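Local structure of putative uncharacterized protein TCIL3000_10_9440 (5KMX) at residues A[25-30]-A[38-43]; A[19-24]-A[52-57]. The protein is of uncertain function but is an insect-stage surface antigen of Trypanosoma congolense whose bilobed ectodomain, the part described here, may serve as a sensor. All coordinates share one frame; numbering follows the deposited sequence.

Interaction 1 of 2, residues A[25-30]-A[38-43]; sequences PIEKWT and ASVRRR
Val40 packs its two methyls against the turn formed by Ile26, Glu27 and Trp29, a van der Waals contact mainly with backbone carbonyl oxygens, between the loop after helix 11-20 and strand 36-45 of the mixed beta-sheet. The loop closes with an inverse gamma turn centred on Trp29, marked by a weak Thr30 N to Lys28 O bond, and then enters strand 31-33, the antiparallel neighbour of strand 36-45. No hydrogen bond crosses between 25-30 and 38-43, and Val40 gives the largest single share, about 100 of the 279 Å² buried between them. With CG1 anti to the backbone N (chi1 -180°), both methyls face the loop. Val40 CG2 lies 3.6 Å from Ile26 O and 3.7 Å from Trp29 O. Each of these carbonyls has a polar partner: Trp29 N donates to Ile26 O at 3.0 Å, and Thr58 OG1 bonds to Trp29 O. The Glu27 side chain, bent at chi2 (-70°), crosses the valine at about a right angle, bringing OE1 to 3.7 Å from Val40 CG1. The Trp29 indole extends on the side remote from the strand and meets Tyr170 edge-to-face; Ile26 CG2 sits 3.6 Å above the indole plane, offset toward its rim.

Interaction 2 of 2, residues A[19-24]-A[52-57]; sequences NAFNPN and SIPTVY
Between Phe21 and strand 53-63 the contact begins at Pro54; one residue earlier, Ile53 packs instead on Phe14 and Val18 of helix 11-20. Pro54 meets the aromatic ring in two ways. Its carbonyl oxygen approaches obliquely, with Pro54 O 3.3 Å from Phe21 CE2 and 3.5 Å from Phe21 CD2, while its pyrrolidine ring supplies the apolar part, Pro54 CG standing 4.3 Å from Phe21 CD2. Phe21 is the first residue beyond helix 11-20 to leave helical backbone angles, and its CG, anti to the backbone N (chi1 178°), carries the ring across to the strand.

Thr55 points the other way, as the alternation of a beta strand requires. Asp207, which also touches Phe21, holds two successive strand residues, OD1 bonded to Thr55 OG1 and OD2 to Val56 N.

Val56 turns back toward 19-24. The far end of the phenyl ring reaches it loosely, Phe21 CZ lying 4.5 Å from Val56 CB, and the tighter approach is Pro23 CB to Val56 CG2 at 3.5 Å. That methyl is the branch beside the valine's backbone N. Pro23 is set between two asparagines joined in an Asx turn: Asn24 N donates to Asn22 OD1 at 3.2 Å with an N-H...O angle of 158°, coming from above the carbonyl plane by 64°. Pro23 N lies 4.0 Å above one face of the Phe21 ring, offset toward the rim.

At Tyr57 the strand has passed beyond 19-24, and the phenol ring makes a cation-pi contact with Arg201 and meets the ring of Tyr203.

In the fold
Interactions 1 and 2 lie about 11 Å apart between centres and are joined by strand pairing: 36-45 and 53-63 are consecutive, antiparallel neighbours in the same sheet. Probable hydrogen bonds run from Arg41 N to Tyr57 O (2.6 Å) and from Thr55 N to Arg43 O (2.8 Å). On the loop side the two contacts merge where Ile26 CG2 packs 3.6 Å from Val56 CG1, and Val56 also touches Val40. Along the chain, interaction 1 is nested within the loop closed by interaction 2, so the segment leaving helix 11-20 lies first against strand 53-63 and then against strand 36-45. Both contacts are packing within one part of the ectodomain.

Interaction 1 of 2, residues A[25-30]-A[38-43]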
# COMPACT_ATOMS: atom_id res chain seq x y z
N PRO A 25 -13.53 18.62 1.23
CA PRO A 25 -13.47 18.55 -0.24
C PRO A 25 -13.47 17.12 -0.78
O PRO A 25 -13.97 16.88 -1.88
CB PRO A 25 -12.16 19.26 -0.58
CG PRO A 25 -11.39 19.31 0.70
CD PRO A 25 -12.41 19.40 1.78
N ILE A 26 -12.91 16.18 -0.02
CA ILE A 26 -12.81 14.79 -0.46
C ILE A 26 -14.19 14.13 -0.50
O ILE A 26 -14.39 13.13 -1.19
CB ILE A 26 -11.87 13.99 0.45
CG1 ILE A 26 -10.49 14.65 0.50
CG2 ILE A 26 -11.73 12.55 -0.05
CD1 ILE A 26 -9.57 14.10 1.57
N GLU A 27 -15.13 14.69 0.25
CA GLU A 27 -16.51 14.20 0.25
C GLU A 27 -17.14 14.31 -1.14
O GLU A 27 -18.18 13.70 -1.40
CB GLU A 27 -17.35 14.97 1.27
CG GLU A 27 -16.82 14.92 2.70
CD GLU A 27 -16.95 13.55 3.34
OE1 GLU A 27 -17.63 12.68 2.75
OE2 GLU A 27 -16.39 13.35 4.43
N LYS A 28 -16.52 15.10 -2.01
CA LYS A 28 -17.02 15.32 -3.36
C LYS A 28 -16.38 14.37 -4.38
O LYS A 28 -16.70 14.44 -5.57
CB LYS A 28 -16.77 16.77 -3.79
CG LYS A 28 -17.42 17.80 -2.89
CD LYS A 28 -17.01 19.21 -3.29
CE LYS A 28 -17.90 20.25 -2.63
NZ LYS A 28 -17.52 21.63 -3.04
N TRP A 29 -15.49 13.50 -3.92
CA TRP A 29 -14.74 12.63 -4.82
C TRP A 29 -15.55 11.42 -5.27
O TRP A 29 -15.12 10.27 -5.10
CB TRP A 29 -13.44 12.17 -4.16
CG TRP A 29 -12.38 13.22 -4.12
CD1 TRP A 29 -12.52 14.54 -4.42
CD2 TRP A 29 -11.00 13.03 -3.78
NE1 TRP A 29 -11.32 15.19 -4.28
CE2 TRP A 29 -10.37 14.29 -3.89
CE3 TRP A 29 -10.24 11.92 -3.39
CZ2 TRP A 29 -9.01 14.46 -3.62
CZ3 TRP A 29 -8.90 12.10 -3.13
CH2 TRP A 29 -8.29 13.36 -3.24
N THR A 30 -16.73 11.67 -5.84
CA THR A 30 -17.48 10.62 -6.52
C THR A 30 -16.97 10.52 -7.94
O THR A 30 -16.19 11.37 -8.39
CB THR A 30 -18.99 10.90 -6.53
OG1 THR A 30 -19.23 12.20 -7.09
CG2 THR A 30 -19.56 10.84 -5.13
N ALA A 38 -17.59 5.06 -7.80
CA ALA A 38 -16.76 5.29 -6.62
C ALA A 38 -17.61 5.68 -5.42
O ALA A 38 -18.66 6.31 -5.57
CB ALA A 38 -15.72 6.36 -6.91
N SER A 39 -17.14 5.31 -4.23
CA SER A 39 -17.82 5.65 -2.98
C SER A 39 -16.84 6.25 -1.99
O SER A 39 -15.81 5.64 -1.67
CB SER A 39 -18.49 4.41 -2.38
OG SER A 39 -19.52 3.92 -3.22
N VAL A 40 -17.16 7.44 -1.49
CA VAL A 40 -16.32 8.09 -0.49
C VAL A 40 -16.50 7.40 0.86
O VAL A 40 -17.63 7.17 1.30
CB VAL A 40 -16.66 9.59 -0.35
CG1 VAL A 40 -15.77 10.23 0.70
CG2 VAL A 40 -16.51 10.29 -1.69
N ARG A 41 -15.38 7.09 1.50
CA ARG A 41 -15.39 6.39 2.78
C ARG A 41 -14.67 7.19 3.85
O ARG A 41 -13.46 7.40 3.77
CB ARG A 41 -14.74 5.01 2.63
CG ARG A 41 -15.53 4.05 1.75
CD ARG A 41 -16.70 3.45 2.51
NE ARG A 41 -17.69 2.86 1.61
CZ ARG A 41 -17.57 1.67 1.03
NH1 ARG A 41 -16.49 0.93 1.24
NH2 ARG A 41 -18.53 1.23 0.23
N ARG A 42 -15.42 7.64 4.85
CA ARG A 42 -14.85 8.31 6.01
C ARG A 42 -14.65 7.29 7.12
O ARG A 42 -15.62 6.74 7.65
CB ARG A 42 -15.75 9.45 6.47
CG ARG A 42 -15.16 10.32 7.58
CD ARG A 42 -15.56 9.83 8.96
NE ARG A 42 -14.88 10.57 10.02
CZ ARG A 42 -14.88 10.22 11.30
NH1 ARG A 42 -15.53 9.13 11.69
NH2 ARG A 42 -14.24 10.96 12.20
N ARG A 43 -13.39 7.04 7.47
CA ARG A 43 -13.06 6.09 8.52
C ARG A 43 -12.13 6.74 9.54
O ARG A 43 -11.69 7.87 9.35
CB ARG A 43 -12.41 4.83 7.93
CG ARG A 43 -13.21 4.23 6.78
CD ARG A 43 -13.08 2.72 6.72
NE ARG A 43 -11.71 2.29 6.44
CZ ARG A 43 -11.35 1.02 6.25
NH1 ARG A 43 -12.25 0.05 6.32
NH2 ARG A 43 -10.08 0.73 5.99

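Interaction 2 of 2, residues A[19-24]-A[52-57]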
# COMPACT_ATOMS: atom_id res chain seq x y z
N ASN A 19 -4.16 17.94 12.33
CA ASN A 19 -4.92 19.16 12.59
C ASN A 19 -5.19 19.97 11.33
O ASN A 19 -6.25 20.59 11.19
CB ASN A 19 -4.19 20.03 13.61
CG ASN A 19 -4.17 19.40 15.00
OD1 ASN A 19 -5.13 18.75 15.41
ND2 ASN A 19 -3.08 19.61 15.72
N ALA A 20 -4.23 19.97 10.41
CA ALA A 20 -4.35 20.73 9.17
C ALA A 20 -5.32 20.07 8.19
O ALA A 20 -5.86 20.73 7.30
CB ALA A 20 -2.98 20.90 8.52
N PHE A 21 -5.53 18.77 8.36
CA PHE A 21 -6.32 17.99 7.42
C PHE A 21 -7.78 18.41 7.36
O PHE A 21 -8.45 18.50 8.39
CB PHE A 21 -6.22 16.50 7.77
CG PHE A 21 -7.05 15.61 6.89
CD1 PHE A 21 -6.82 15.56 5.53
CD2 PHE A 21 -8.06 14.83 7.42
CE1 PHE A 21 -7.57 14.74 4.71
CE2 PHE A 21 -8.81 14.00 6.62
CZ PHE A 21 -8.57 13.96 5.26
N ASN A 22 -8.26 18.68 6.14
CA ASN A 22 -9.66 19.01 5.90
C ASN A 22 -10.30 18.00 4.95
O ASN A 22 -10.02 18.01 3.75
CB ASN A 22 -9.78 20.42 5.32
CG ASN A 22 -11.21 20.79 4.99
OD1 ASN A 22 -12.16 20.25 5.56
ND2 ASN A 22 -11.38 21.73 4.06
N PRO A 23 -11.15 17.11 5.48
CA PRO A 23 -11.74 16.05 4.65
C PRO A 23 -12.95 16.48 3.82
O PRO A 23 -13.42 15.71 2.99
CB PRO A 23 -12.17 15.01 5.69
CG PRO A 23 -12.51 15.81 6.89
CD PRO A 23 -11.56 16.98 6.90
N ASN A 24 -13.44 17.70 4.05
CA ASN A 24 -14.66 18.17 3.38
C ASN A 24 -14.61 18.10 1.85
O ASN A 24 -15.54 17.59 1.23
CB ASN A 24 -14.96 19.61 3.82
CG ASN A 24 -15.30 19.71 5.30
OD1 ASN A 24 -15.83 18.77 5.89
ND2 ASN A 24 -14.99 20.85 5.90
N SER A 52 -9.83 9.81 18.01
CA SER A 52 -10.06 9.15 16.72
C SER A 52 -9.76 10.09 15.55
O SER A 52 -10.39 11.13 15.40
CB SER A 52 -11.50 8.64 16.63
OG SER A 52 -11.70 7.55 17.52
N ILE A 53 -8.79 9.69 14.73
CA ILE A 53 -8.31 10.53 13.63
C ILE A 53 -9.07 10.25 12.34
O ILE A 53 -9.19 9.10 11.93
CB ILE A 53 -6.81 10.31 13.38
CG1 ILE A 53 -6.01 10.61 14.65
CG2 ILE A 53 -6.32 11.17 12.21
CD1 ILE A 53 -4.54 10.31 14.54
N PRO A 54 -9.58 11.31 11.68
CA PRO A 54 -10.35 11.10 10.45
C PRO A 54 -9.49 10.84 9.22
O PRO A 54 -8.63 11.66 8.89
CB PRO A 54 -11.11 12.42 10.30
CG PRO A 54 -10.19 13.43 10.89
CD PRO A 54 -9.48 12.74 12.03
N THR A 55 -9.72 9.71 8.55
CA THR A 55 -9.08 9.41 7.28
C THR A 55 -10.16 9.20 6.22
O THR A 55 -11.09 8.41 6.43
CB THR A 55 -8.16 8.16 7.36
OG1 THR A 55 -7.78 7.76 6.04
CG2 THR A 55 -8.87 7.00 8.06
N VAL A 56 -10.04 9.90 5.10
CA VAL A 56 -11.07 9.88 4.07
C VAL A 56 -10.50 9.59 2.68
O VAL A 56 -9.49 10.18 2.28
CB VAL A 56 -11.85 11.21 4.03
CG1 VAL A 56 -12.99 11.14 3.03
CG2 VAL A 56 -12.38 11.55 5.42
N TYR A 57 -11.17 8.70 1.96
CA TYR A 57 -10.77 8.33 0.62
C TYR A 57 -11.98 7.86 -0.17
O TYR A 57 -13.01 7.51 0.41
CB TYR A 57 -9.71 7.22 0.65
CG TYR A 57 -10.18 5.95 1.32
CD1 TYR A 57 -10.88 4.99 0.61
CD2 TYR A 57 -9.93 5.71 2.67
CE1 TYR A 57 -11.32 3.82 1.22
CE2 TYR A 57 -10.36 4.55 3.29
CZ TYR A 57 -11.06 3.61 2.55
OH TYR A 57 -11.49 2.46 3.16